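Local coordinates for Phosphoglucosamine/phosphogalactosamine mutase (Sulfolobus tokodaii, PDB 2F7L), which interconverts the 6-phosphates and 1-phosphates of glucosamine and galactosamine, using magnesium, on the way to UDP-N-acetylglucosamine and UDP-N-acetylgalactosamine, at residues Ser267-Ser271 with Leu322-Glu326; Lys279-Val285 with Asn299-Thr305; Arg47-Leu53 with Pro102-Ile106; Asp178-Ser182 with Phe210-Gln214. All coordinates share one frame; numbering follows the deposited sequence.

Overall arrangement
Contacts 1 and 2 belong to one layered alpha/beta domain and touch, with centres about 9 Å apart: contact 2 pairs strand 280-284 with strand 301-305, and contact 1 lays helix 259-272 against strand 323-326, the neighbour of 280-284 on its other flank. In sequence, contact 2 is nested inside the loop closed by contact 1. Contacts 3 and 4 come from the two preceding alpha/beta domains; their centres are about 16 Å apart and their nearest atoms about 4 Å. Both border the probable catalytic site, whose phosphate-carrying serine, Ser97, and magnesium ligands Asp241, Asp243 and Asp245 are inferred from relatives. Contact 3 lies about 32 Å, centre to centre, from contact 1.

Contact 1: residues Ser267-Ser271 with Leu322-Glu326; sequences SYWAS and LAGFE
The Phe325 ring reaches the helix with a single corner, CE1, which comes within 4.1 Å of Ser267 OG, approaching obliquely. Ile281 and Phe331 of the sheet and Ser287 of a loop also touch this side chain. The arrangement is the helix-on-sheet layer of an alpha/beta/alpha domain, here the third of the phosphohexose mutase fold. Helix 267-271 runs almost exactly antiparallel to strand 323-326, at 173°, with the segment axes 9.0 Å apart.

Small residues face each other where the two elements pack. Ala270 CB is 4.4 Å from Ala323 CB and closer, 3.8 Å, to Leu322 CG, so a methyl group from the helix meets the branch point of Leu322. No hydrogen bond crosses; the contact is held by packing, and every residue that touches is buried. Trp269, on another side of the helix, donates through NE1 to Glu351 and packs on helix 342-356.

Leu322 buries more surface against the helix than any other residue of 322-326. With CG anti to the backbone N (chi1 -177°), its forked end lies along the helix backbone: CD1 rests 3.6 Å from Ala270 O, while CD2 lies 3.6 Å from both Ser267 O and Ser271 CB.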
loop_
_atom_site.group_PDB
_atom_site.type_symbol
_atom_site.label_atom_id
_atom_site.label_comp_id
_atom_site.label_asym_id
_atom_site.label_seq_id
_atom_site.Cartn_x
_atom_site.Cartn_y
_atom_site.Cartn_z
ATOM N N SER A 267 7.452 -3.453 -12.460
ATOM C CA SER A 267 8.510 -4.334 -11.992
ATOM C C SER A 267 9.475 -4.530 -13.174
ATOM O O SER A 267 10.683 -4.697 -13.017
ATOM C CB SER A 267 7.899 -5.663 -11.547
ATOM O OG SER A 267 8.703 -6.268 -10.553
ATOM N N TYR A 268 8.919 -4.488 -14.371
ATOM C CA TYR A 268 9.708 -4.640 -15.581
ATOM C C TYR A 268 10.643 -3.437 -15.785
ATOM O O TYR A 268 11.871 -3.574 -15.825
ATOM C CB TYR A 268 8.763 -4.779 -16.776
ATOM C CG TYR A 268 9.442 -4.615 -18.099
ATOM C CD1 TYR A 268 10.450 -5.495 -18.498
ATOM C CD2 TYR A 268 9.106 -3.557 -18.946
ATOM C CE1 TYR A 268 11.111 -5.324 -19.711
ATOM C CE2 TYR A 268 9.764 -3.374 -20.162
ATOM C CZ TYR A 268 10.765 -4.261 -20.537
ATOM O OH TYR A 268 11.431 -4.077 -21.725
ATOM N N TRP A 269 10.041 -2.264 -15.926
ATOM C CA TRP A 269 10.782 -1.034 -16.125
ATOM C C TRP A 269 11.927 -0.876 -15.125
ATOM O O TRP A 269 12.984 -0.344 -15.457
ATOM C CB TRP A 269 9.830 0.150 -16.005
ATOM C CG TRP A 269 10.399 1.400 -16.545
ATOM C CD1 TRP A 269 10.423 2.621 -15.941
ATOM C CD2 TRP A 269 11.001 1.575 -17.830
ATOM N NE1 TRP A 269 11.005 3.551 -16.771
ATOM C CE2 TRP A 269 11.365 2.936 -17.939
ATOM C CE3 TRP A 269 11.269 0.714 -18.904
ATOM C CZ2 TRP A 269 11.980 3.455 -19.079
ATOM C CZ3 TRP A 269 11.882 1.234 -20.036
ATOM C CH2 TRP A 269 12.229 2.591 -20.113
ATOM N N ALA A 270 11.716 -1.340 -13.899
ATOM C CA ALA A 270 12.742 -1.222 -12.870
ATOM C C ALA A 270 14.031 -1.947 -13.259
ATOM O O ALA A 270 15.125 -1.500 -12.894
ATOM C CB ALA A 270 12.228 -1.747 -11.539
ATOM N N SER A 271 13.906 -3.059 -13.985
ATOM C CA SER A 271 15.078 -3.823 -14.435
ATOM C C SER A 271 15.780 -3.078 -15.572
ATOM O O SER A 271 17.004 -3.125 -15.704
ATOM C CB SER A 271 14.665 -5.204 -14.937
ATOM O OG SER A 271 13.849 -5.065 -16.089
ATOM N N LEU A 322 14.835 -6.061 -6.632
ATOM C CA LEU A 322 14.708 -5.024 -7.641
ATOM C C LEU A 322 13.564 -4.109 -7.263
ATOM O O LEU A 322 13.706 -2.901 -7.298
ATOM C CB LEU A 322 14.437 -5.636 -9.019
ATOM C CG LEU A 322 14.342 -4.651 -10.188
ATOM C CD1 LEU A 322 15.721 -4.042 -10.446
ATOM C CD2 LEU A 322 13.820 -5.361 -11.437
ATOM N N ALA A 323 12.421 -4.700 -6.919
ATOM C CA ALA A 323 11.223 -3.954 -6.531
ATOM C C ALA A 323 10.251 -4.884 -5.819
ATOM O O ALA A 323 10.531 -6.072 -5.645
ATOM C CB ALA A 323 10.543 -3.349 -7.762
ATOM N N GLY A 324 9.115 -4.340 -5.394
ATOM C CA GLY A 324 8.114 -5.152 -4.738
ATOM C C GLY A 324 6.778 -4.533 -5.056
ATOM O O GLY A 324 6.732 -3.395 -5.495
ATOM N N PHE A 325 5.694 -5.275 -4.887
ATOM C CA PHE A 325 4.369 -4.718 -5.117
ATOM C C PHE A 325 3.261 -5.646 -4.626
ATOM O O PHE A 325 3.498 -6.826 -4.337
ATOM C CB PHE A 325 4.155 -4.363 -6.594
ATOM C CG PHE A 325 4.048 -5.551 -7.513
ATOM C CD1 PHE A 325 5.187 -6.137 -8.062
ATOM C CD2 PHE A 325 2.800 -6.080 -7.845
ATOM C CE1 PHE A 325 5.087 -7.234 -8.934
ATOM C CE2 PHE A 325 2.688 -7.166 -8.703
ATOM C CZ PHE A 325 3.836 -7.745 -9.251
ATOM N N GLU A 326 2.060 -5.083 -4.492
ATOM C CA GLU A 326 0.890 -5.835 -4.065
ATOM C C GLU A 326 -0.146 -5.722 -5.162
ATOM O O GLU A 326 -0.114 -4.784 -5.937
ATOM C CB GLU A 326 0.295 -5.270 -2.773
ATOM C CG GLU A 326 1.099 -5.538 -1.521
ATOM C CD GLU A 326 0.210 -5.893 -0.327
ATOM O OE1 GLU A 326 -0.110 -7.096 -0.139
ATOM O OE2 GLU A 326 -0.185 -4.963 0.421
#

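Contact 2: residues Lys279-Val285 with Asn299-Thr305; sequences KKIVTAV and NIQVDWT
Ile281 and Val302 sit side by side on neighbouring parallel strands, with Ile281 CD1 3.7 Å from Val302 CB. This is the strand pair of a beta-alpha-beta unit whose connecting helix, 290-296, packs through Leu295 on both Ile281 and Ile300. Backbone bonds form the tight part: Ile281 N gives to Gln301 O at 2.9 Å, Asp303 N returns a nearly straight bond (177°) to Ile281 O, and Thr283 N and Val285 N continue the ladder; the bond from Thr305 N to Thr283 O is weak.

On the same face, Thr283 CG2 reaches Trp304 CZ3 at 3.3 Å. Val302 CG2 lies over one face of the indole, toward its rim, and Ala284 O at its edge. Thr283 OG1 bonds to Phe325 O, joining the next strand.

On the opposite face Val282 is buried, its CG1 packed against Thr305 CG2; toward Lys280, Gln301 and Asp303 this face is looser. Lys280 runs beside the exposed Gln301, and Lys280 NZ stops 4.8 Å from Asp303 OD2, an oxygen crowded by the lysine's own chain and doubtfully placed. Glu319 brings a second carboxylate close, and Lys315 packs on Asp303; the two acids are probably moderated by nearby lysines rather than by a direct pair.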
loop_
_atom_site.group_PDB
_atom_site.type_symbol
_atom_site.label_atom_id
_atom_site.label_comp_id
_atom_site.label_asym_id
_atom_site.label_seq_id
_atom_site.Cartn_x
_atom_site.Cartn_y
_atom_site.Cartn_z
ATOM N N LYS A 279 17.934 -9.021 -10.842
ATOM C CA LYS A 279 16.629 -9.236 -11.469
ATOM C C LYS A 279 15.910 -10.154 -10.480
ATOM O O LYS A 279 16.266 -11.329 -10.310
ATOM C CB LYS A 279 16.759 -9.937 -12.831
ATOM C CG LYS A 279 17.859 -9.410 -13.765
ATOM C CD LYS A 279 17.612 -7.984 -14.226
ATOM C CE LYS A 279 18.710 -7.516 -15.172
ATOM N NZ LYS A 279 18.599 -6.051 -15.402
ATOM N N LYS A 280 14.911 -9.592 -9.812
ATOM C CA LYS A 280 14.172 -10.318 -8.809
ATOM C C LYS A 280 13.280 -9.335 -8.069
ATOM O O LYS A 280 13.741 -8.274 -7.637
ATOM C CB LYS A 280 15.148 -10.931 -7.829
ATOM C CG LYS A 280 14.500 -11.627 -6.663
ATOM C CD LYS A 280 15.474 -11.737 -5.503
ATOM C CE LYS A 280 16.917 -11.674 -5.987
ATOM N NZ LYS A 280 17.144 -12.582 -7.162
ATOM N N ILE A 281 12.012 -9.705 -7.913
ATOM C CA ILE A 281 11.047 -8.873 -7.232
ATOM C C ILE A 281 10.278 -9.700 -6.208
ATOM O O ILE A 281 10.288 -10.925 -6.269
ATOM C CB ILE A 281 10.085 -8.229 -8.259
ATOM C CG1 ILE A 281 9.232 -9.300 -8.949
ATOM C CG2 ILE A 281 10.901 -7.453 -9.308
ATOM C CD1 ILE A 281 8.053 -9.771 -8.154
ATOM N N VAL A 282 9.630 -9.022 -5.261
ATOM C CA VAL A 282 8.846 -9.664 -4.203
ATOM C C VAL A 282 7.381 -9.325 -4.427
ATOM O O VAL A 282 7.059 -8.246 -4.905
ATOM C CB VAL A 282 9.242 -9.114 -2.812
ATOM C CG1 VAL A 282 8.409 -9.757 -1.714
ATOM C CG2 VAL A 282 10.710 -9.351 -2.565
ATOM N N THR A 283 6.487 -10.249 -4.111
ATOM C CA THR A 283 5.053 -9.968 -4.224
ATOM C C THR A 283 4.257 -10.956 -3.380
ATOM O O THR A 283 4.737 -12.045 -3.053
ATOM C CB THR A 283 4.545 -9.994 -5.681
ATOM O OG1 THR A 283 3.382 -9.163 -5.772
ATOM C CG2 THR A 283 4.170 -11.403 -6.105
ATOM N N ALA A 284 3.048 -10.570 -3.004
ATOM C CA ALA A 284 2.230 -11.441 -2.181
ATOM C C ALA A 284 1.444 -12.463 -3.002
ATOM O O ALA A 284 1.061 -12.236 -4.162
ATOM C CB ALA A 284 1.290 -10.618 -1.317
ATOM N N VAL A 285 1.214 -13.601 -2.363
ATOM C CA VAL A 285 0.483 -14.709 -2.956
ATOM C C VAL A 285 -0.900 -14.310 -3.458
ATOM O O VAL A 285 -1.584 -15.108 -4.078
ATOM C CB VAL A 285 0.361 -15.862 -1.939
ATOM C CG1 VAL A 285 1.713 -16.572 -1.794
ATOM C CG2 VAL A 285 -0.093 -15.311 -0.586
ATOM N N ASN A 299 14.190 -12.870 -17.114
ATOM C CA ASN A 299 15.046 -13.456 -16.082
ATOM C C ASN A 299 14.829 -12.920 -14.681
ATOM O O ASN A 299 15.638 -13.153 -13.771
ATOM C CB ASN A 299 16.506 -13.287 -16.479
ATOM C CG ASN A 299 16.817 -13.959 -17.793
ATOM O OD1 ASN A 299 17.899 -13.795 -18.345
ATOM N ND2 ASN A 299 15.858 -14.730 -18.304
ATOM N N ILE A 300 13.719 -12.212 -14.516
ATOM C CA ILE A 300 13.361 -11.636 -13.234
ATOM C C ILE A 300 12.570 -12.678 -12.454
ATOM O O ILE A 300 11.470 -13.046 -12.855
ATOM C CB ILE A 300 12.481 -10.387 -13.435
ATOM C CG1 ILE A 300 13.126 -9.459 -14.471
ATOM C CG2 ILE A 300 12.304 -9.668 -12.115
ATOM C CD1 ILE A 300 12.244 -8.317 -14.937
ATOM N N GLN A 301 13.135 -13.177 -11.361
ATOM C CA GLN A 301 12.418 -14.156 -10.549
ATOM C C GLN A 301 11.414 -13.392 -9.713
ATOM O O GLN A 301 11.634 -12.224 -9.392
ATOM C CB GLN A 301 13.337 -14.859 -9.570
ATOM C CG GLN A 301 14.602 -15.357 -10.149
ATOM C CD GLN A 301 15.566 -15.795 -9.067
ATOM O OE1 GLN A 301 16.687 -16.230 -9.361
ATOM N NE2 GLN A 301 15.139 -15.680 -7.803
ATOM N N VAL A 302 10.308 -14.030 -9.362
ATOM C CA VAL A 302 9.350 -13.364 -8.508
ATOM C C VAL A 302 9.403 -14.153 -7.204
ATOM O O VAL A 302 9.244 -15.369 -7.200
ATOM C CB VAL A 302 7.909 -13.337 -9.125
ATOM C CG1 VAL A 302 7.991 -13.389 -10.639
ATOM C CG2 VAL A 302 7.059 -14.444 -8.579
ATOM N N ASP A 303 9.704 -13.465 -6.108
ATOM C CA ASP A 303 9.752 -14.115 -4.812
ATOM C C ASP A 303 8.405 -13.964 -4.136
ATOM O O ASP A 303 8.053 -12.881 -3.692
ATOM C CB ASP A 303 10.836 -13.484 -3.946
ATOM C CG ASP A 303 12.215 -13.999 -4.284
ATOM O OD1 ASP A 303 12.422 -15.235 -4.210
ATOM O OD2 ASP A 303 13.093 -13.171 -4.618
ATOM N N TRP A 304 7.643 -15.041 -4.060
ATOM C CA TRP A 304 6.325 -14.975 -3.444
ATOM C C TRP A 304 6.432 -14.814 -1.942
ATOM O O TRP A 304 7.386 -15.287 -1.346
ATOM C CB TRP A 304 5.521 -16.231 -3.783
ATOM C CG TRP A 304 5.224 -16.335 -5.239
ATOM C CD1 TRP A 304 5.884 -17.099 -6.160
ATOM C CD2 TRP A 304 4.213 -15.619 -5.960
ATOM N NE1 TRP A 304 5.346 -16.903 -7.411
ATOM C CE2 TRP A 304 4.319 -16.000 -7.318
ATOM C CE3 TRP A 304 3.225 -14.697 -5.593
ATOM C CZ2 TRP A 304 3.472 -15.487 -8.314
ATOM C CZ3 TRP A 304 2.379 -14.185 -6.583
ATOM C CH2 TRP A 304 2.508 -14.584 -7.926
ATOM N N THR A 305 5.454 -14.153 -1.328
ATOM C CA THR A 305 5.498 -13.945 0.112
ATOM C C THR A 305 4.115 -13.756 0.741
ATOM O O THR A 305 3.109 -13.785 0.048
ATOM C CB THR A 305 6.425 -12.729 0.445
ATOM O OG1 THR A 305 6.575 -12.608 1.860
ATOM C CG2 THR A 305 5.867 -11.440 -0.120
HETATM O O HOH W 1 18.038 -14.257 -9.887
#

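Contact 3: residues Arg47-Leu53 with Pro102-Ile106; sequences RAGGDML and PYNGI
Arg47 NH1 donates to two carbonyl oxygens: to Tyr103 O across the contact, in a weak bond of 3.1 Å bent to 133°, and to Pro100 O just ahead of the strand. NH2 bonds to Ser97 O and Asn99 O, so both terminal nitrogens hold the loop that carries Ser97, while NE forms a salt bridge with Asp45. Ser97, unmodified here, is probably the residue that carries the phosphate during the reaction, as in relatives. The Arg47 side chain lies about 5 Å from that of Ser97 and about 6 Å from that of Asp243, a probable magnesium ligand; its charge would be expected to offset the anionic groups of such a site.

The stem of the arginine does the packing. Extended from CG to NE, it and the Asn104 side chain pass each other running in contrary senses, with Arg47 CB 3.7 Å from Asn104 CG and Arg47 CD 3.4 Å from Tyr103 O. The guanidinium and amide planes are turned 51° from each other. Beyond Arg47 the chain makes a type I turn closed by Gly50 N to Arg47 O at 3.0 Å and then enters the helix, where Leu53 CD1 comes 4.1 Å from Asn104 CG. The Asn104 side chain is thus bordered by the arginine stem, the glycines of the turn and this leucine.

Strand 103-109 runs between strands 10-13 and 90-94, antiparallel to both. Leu53, near the start of helix 50-63, bridges from Ile94 on the sheet to Val23 of helix 20-34, the helix that also receives Ile106.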
loop_
_atom_site.group_PDB
_atom_site.type_symbol
_atom_site.label_atom_id
_atom_site.label_comp_id
_atom_site.label_asym_id
_atom_site.label_seq_id
_atom_site.Cartn_x
_atom_site.Cartn_y
_atom_site.Cartn_z
ATOM N N ARG A 47 -8.356 12.391 6.863
ATOM C CA ARG A 47 -9.452 11.906 7.710
ATOM C C ARG A 47 -10.084 12.718 8.847
ATOM O O ARG A 47 -9.511 13.630 9.404
ATOM C CB ARG A 47 -9.094 10.515 8.231
ATOM C CG ARG A 47 -8.984 9.489 7.149
ATOM C CD ARG A 47 -8.214 8.292 7.631
ATOM N NE ARG A 47 -8.055 7.298 6.571
ATOM C CZ ARG A 47 -9.049 6.553 6.080
ATOM N NH1 ARG A 47 -10.289 6.682 6.556
ATOM N NH2 ARG A 47 -8.799 5.686 5.100
ATOM N N ALA A 48 -11.308 12.328 9.165
ATOM C CA ALA A 48 -12.136 12.926 10.192
ATOM C C ALA A 48 -11.503 13.300 11.535
ATOM O O ALA A 48 -11.738 14.395 12.046
ATOM C CB ALA A 48 -13.343 12.042 10.428
ATOM N N GLY A 49 -10.715 12.459 12.164
ATOM C CA GLY A 49 -10.221 12.967 13.446
ATOM C C GLY A 49 -8.879 13.687 13.394
ATOM O O GLY A 49 -8.200 13.847 14.410
ATOM N N GLY A 50 -8.523 14.111 12.192
ATOM C CA GLY A 50 -7.253 14.747 11.903
ATOM C C GLY A 50 -6.531 15.626 12.887
ATOM O O GLY A 50 -5.464 15.269 13.383
ATOM N N ASP A 51 -7.096 16.799 13.129
ATOM C CA ASP A 51 -6.506 17.737 14.050
ATOM C C ASP A 51 -6.571 17.235 15.459
ATOM O O ASP A 51 -5.574 17.241 16.181
ATOM C CB ASP A 51 -7.214 19.082 13.973
ATOM C CG ASP A 51 -6.364 20.136 13.295
ATOM O OD1 ASP A 51 -6.125 19.977 12.051
ATOM O OD2 ASP A 51 -5.938 21.101 14.017
ATOM N N MET A 52 -7.750 16.796 15.863
ATOM C CA MET A 52 -7.886 16.328 17.214
ATOM C C MET A 52 -6.767 15.345 17.532
ATOM O O MET A 52 -6.002 15.556 18.478
ATOM C CB MET A 52 -9.244 15.684 17.409
ATOM C CG MET A 52 -9.482 15.220 18.822
ATOM S SD MET A 52 -10.120 13.575 18.782
ATOM C CE MET A 52 -11.813 13.842 18.772
ATOM N N LEU A 53 -6.643 14.304 16.708
ATOM C CA LEU A 53 -5.633 13.276 16.916
ATOM C C LEU A 53 -4.185 13.732 16.869
ATOM O O LEU A 53 -3.357 13.206 17.594
ATOM C CB LEU A 53 -5.859 12.124 15.948
ATOM C CG LEU A 53 -7.134 11.324 16.281
ATOM C CD1 LEU A 53 -7.224 10.054 15.414
ATOM C CD2 LEU A 53 -7.139 10.957 17.786
ATOM N N PRO A 102 -15.346 6.801 8.209
ATOM C CA PRO A 102 -15.375 6.995 9.663
ATOM C C PRO A 102 -14.175 6.477 10.460
ATOM O O PRO A 102 -14.084 6.701 11.669
ATOM C CB PRO A 102 -16.723 6.372 10.069
ATOM C CG PRO A 102 -16.926 5.320 9.044
ATOM C CD PRO A 102 -16.450 5.938 7.755
ATOM N N TYR A 103 -13.245 5.824 9.779
ATOM C CA TYR A 103 -12.062 5.291 10.440
ATOM C C TYR A 103 -10.862 6.230 10.435
ATOM O O TYR A 103 -10.757 7.145 9.611
ATOM C CB TYR A 103 -11.612 3.995 9.759
ATOM C CG TYR A 103 -12.489 2.816 10.021
ATOM C CD1 TYR A 103 -12.100 1.816 10.909
ATOM C CD2 TYR A 103 -13.746 2.720 9.421
ATOM C CE1 TYR A 103 -12.950 0.743 11.198
ATOM C CE2 TYR A 103 -14.607 1.656 9.706
ATOM C CZ TYR A 103 -14.206 0.674 10.597
ATOM O OH TYR A 103 -15.085 -0.345 10.906
ATOM N N ASN A 104 -9.954 5.978 11.369
ATOM C CA ASN A 104 -8.694 6.692 11.456
ATOM C C ASN A 104 -7.804 5.818 12.316
ATOM O O ASN A 104 -8.298 4.904 12.951
ATOM C CB ASN A 104 -8.866 8.077 12.047
ATOM C CG ASN A 104 -7.883 9.074 11.448
ATOM O OD1 ASN A 104 -8.120 10.286 11.443
ATOM N ND2 ASN A 104 -6.776 8.565 10.944
ATOM N N GLY A 105 -6.503 6.053 12.320
ATOM C CA GLY A 105 -5.637 5.214 13.119
ATOM C C GLY A 105 -4.229 5.731 13.320
ATOM O O GLY A 105 -3.912 6.886 13.031
ATOM N N ILE A 106 -3.361 4.872 13.817
ATOM C CA ILE A 106 -2.011 5.289 14.056
ATOM C C ILE A 106 -1.047 4.367 13.387
ATOM O O ILE A 106 -1.098 3.168 13.604
ATOM C CB ILE A 106 -1.685 5.267 15.545
ATOM C CG1 ILE A 106 -2.635 6.190 16.311
ATOM C CG2 ILE A 106 -0.244 5.670 15.759
ATOM C CD1 ILE A 106 -2.381 7.651 16.081
#

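Contact 4: residues Asp178-Ser182 with Phe210-Gln214; sequences DPANS and FSARQ
Ala180 and Asn181, the middle residues of a type I' turn with phi near 60° at both, bend the chain sharply against Phe210 and Arg213 just after strand 174-178. Ser182 N closes the turn on Pro179 O at 3.1 Å, and an Asx turn from Asp178 OD1 to Ala180 N overlaps it.

Arg213 arrives fully extended from CG to NE. Its NE donates to Asp178 OD2 at 2.8 Å, forming a salt bridge, though the position of that oxygen is less certain; the carboxylate and guanidinium planes stand nearly perpendicular (87°). Ala180 CB lies over one guanidinium face, 3.3 Å from Arg213 NH2. NH2 also bonds to His240 O, and more weakly to Asp178 O. Nearby, Ala180 O points in plane at the CD1-CE1 edge of Phe210, and Ser182 CB meets the same edge, 4.0 Å from Phe210 CE1.

Asn181 ND2 is held by Asn205 O, and Ser182 OG by Gly242 O. The bonds to His240 and Gly242 tie both segments to the loop bearing Asp241, Asp243 and Asp245, probable magnesium ligands. If Asp178 OD2 is correctly placed, the arginine would favour an ionised Asp178; the bonds to His240 O and, weakly, Asp178 O would limit the guanidinium's rotation.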
loop_
_atom_site.group_PDB
_atom_site.type_symbol
_atom_site.label_atom_id
_atom_site.label_comp_id
_atom_site.label_asym_id
_atom_site.label_seq_id
_atom_site.Cartn_x
_atom_site.Cartn_y
_atom_site.Cartn_z
ATOM N N ASP A 178 -7.188 10.838 -9.559
ATOM C CA ASP A 178 -8.263 10.641 -8.589
ATOM C C ASP A 178 -7.645 10.377 -7.221
ATOM O O ASP A 178 -7.416 9.226 -6.836
ATOM C CB ASP A 178 -9.131 9.454 -9.014
ATOM C CG ASP A 178 -10.388 9.285 -8.147
ATOM O OD1 ASP A 178 -10.609 10.089 -7.217
ATOM O OD2 ASP A 178 -11.161 8.335 -8.409
ATOM N N PRO A 179 -7.347 11.454 -6.471
ATOM C CA PRO A 179 -6.746 11.346 -5.141
ATOM C C PRO A 179 -7.745 10.985 -4.055
ATOM O O PRO A 179 -7.401 10.963 -2.867
ATOM C CB PRO A 179 -6.133 12.721 -4.944
ATOM C CG PRO A 179 -7.089 13.588 -5.645
ATOM C CD PRO A 179 -7.348 12.858 -6.913
ATOM N N ALA A 180 -8.981 10.711 -4.462
ATOM C CA ALA A 180 -10.038 10.319 -3.530
ATOM C C ALA A 180 -10.338 11.332 -2.437
ATOM O O ALA A 180 -10.545 10.979 -1.284
ATOM C CB ALA A 180 -9.706 8.957 -2.902
ATOM N N ASN A 181 -10.382 12.597 -2.812
ATOM C CA ASN A 181 -10.681 13.663 -1.861
ATOM C C ASN A 181 -9.670 13.760 -0.728
ATOM O O ASN A 181 -9.927 14.401 0.296
ATOM C CB ASN A 181 -12.076 13.451 -1.310
ATOM C CG ASN A 181 -13.119 13.686 -2.348
ATOM O OD1 ASN A 181 -13.994 12.847 -2.596
ATOM N ND2 ASN A 181 -13.041 14.842 -2.975
ATOM N N SER A 182 -8.513 13.145 -0.932
ATOM C CA SER A 182 -7.499 13.165 0.079
ATOM C C SER A 182 -6.087 13.651 -0.277
ATOM O O SER A 182 -5.749 14.044 -1.399
ATOM C CB SER A 182 -7.415 11.785 0.706
ATOM O OG SER A 182 -6.471 11.781 1.759
ATOM N N PHE A 210 -15.358 11.936 2.019
ATOM C CA PHE A 210 -15.263 11.058 0.859
ATOM C C PHE A 210 -16.584 10.818 0.158
ATOM O O PHE A 210 -16.905 9.717 -0.253
ATOM C CB PHE A 210 -14.656 9.734 1.282
ATOM C CG PHE A 210 -13.290 9.864 1.845
ATOM C CD1 PHE A 210 -12.193 10.017 1.009
ATOM C CD2 PHE A 210 -13.090 9.834 3.218
ATOM C CE1 PHE A 210 -10.917 10.132 1.528
ATOM C CE2 PHE A 210 -11.816 9.949 3.751
ATOM C CZ PHE A 210 -10.728 10.096 2.904
ATOM N N SER A 211 -17.354 11.876 0.040
ATOM C CA SER A 211 -18.638 11.835 -0.621
ATOM C C SER A 211 -18.653 11.134 -1.977
ATOM O O SER A 211 -19.518 10.311 -2.236
ATOM C CB SER A 211 -19.125 13.266 -0.801
ATOM O OG SER A 211 -20.107 13.311 -1.800
ATOM N N ALA A 212 -17.701 11.456 -2.851
ATOM C CA ALA A 212 -17.693 10.868 -4.193
ATOM C C ALA A 212 -17.437 9.354 -4.328
ATOM O O ALA A 212 -17.983 8.701 -5.231
ATOM C CB ALA A 212 -16.732 11.636 -5.073
ATOM N N ARG A 213 -16.595 8.787 -3.474
ATOM C CA ARG A 213 -16.339 7.351 -3.551
ATOM C C ARG A 213 -15.567 6.884 -2.331
ATOM O O ARG A 213 -14.984 7.690 -1.602
ATOM C CB ARG A 213 -15.563 6.975 -4.822
ATOM C CG ARG A 213 -14.078 7.275 -4.812
ATOM C CD ARG A 213 -13.343 6.557 -5.914
ATOM N NE ARG A 213 -11.967 7.044 -6.049
ATOM C CZ ARG A 213 -10.908 6.612 -5.358
ATOM N NH1 ARG A 213 -11.023 5.665 -4.445
ATOM N NH2 ARG A 213 -9.707 7.108 -5.612
ATOM N N GLN A 214 -15.575 5.587 -2.086
ATOM C CA GLN A 214 -14.839 5.096 -0.954
ATOM C C GLN A 214 -13.374 5.385 -1.264
ATOM O O GLN A 214 -12.942 5.337 -2.419
ATOM C CB GLN A 214 -15.062 3.600 -0.772
ATOM C CG GLN A 214 -14.314 2.732 -1.751
ATOM C CD GLN A 214 -14.532 1.269 -1.453
ATOM O OE1 GLN A 214 -13.914 0.381 -2.069
ATOM N NE2 GLN A 214 -15.422 0.999 -0.498
#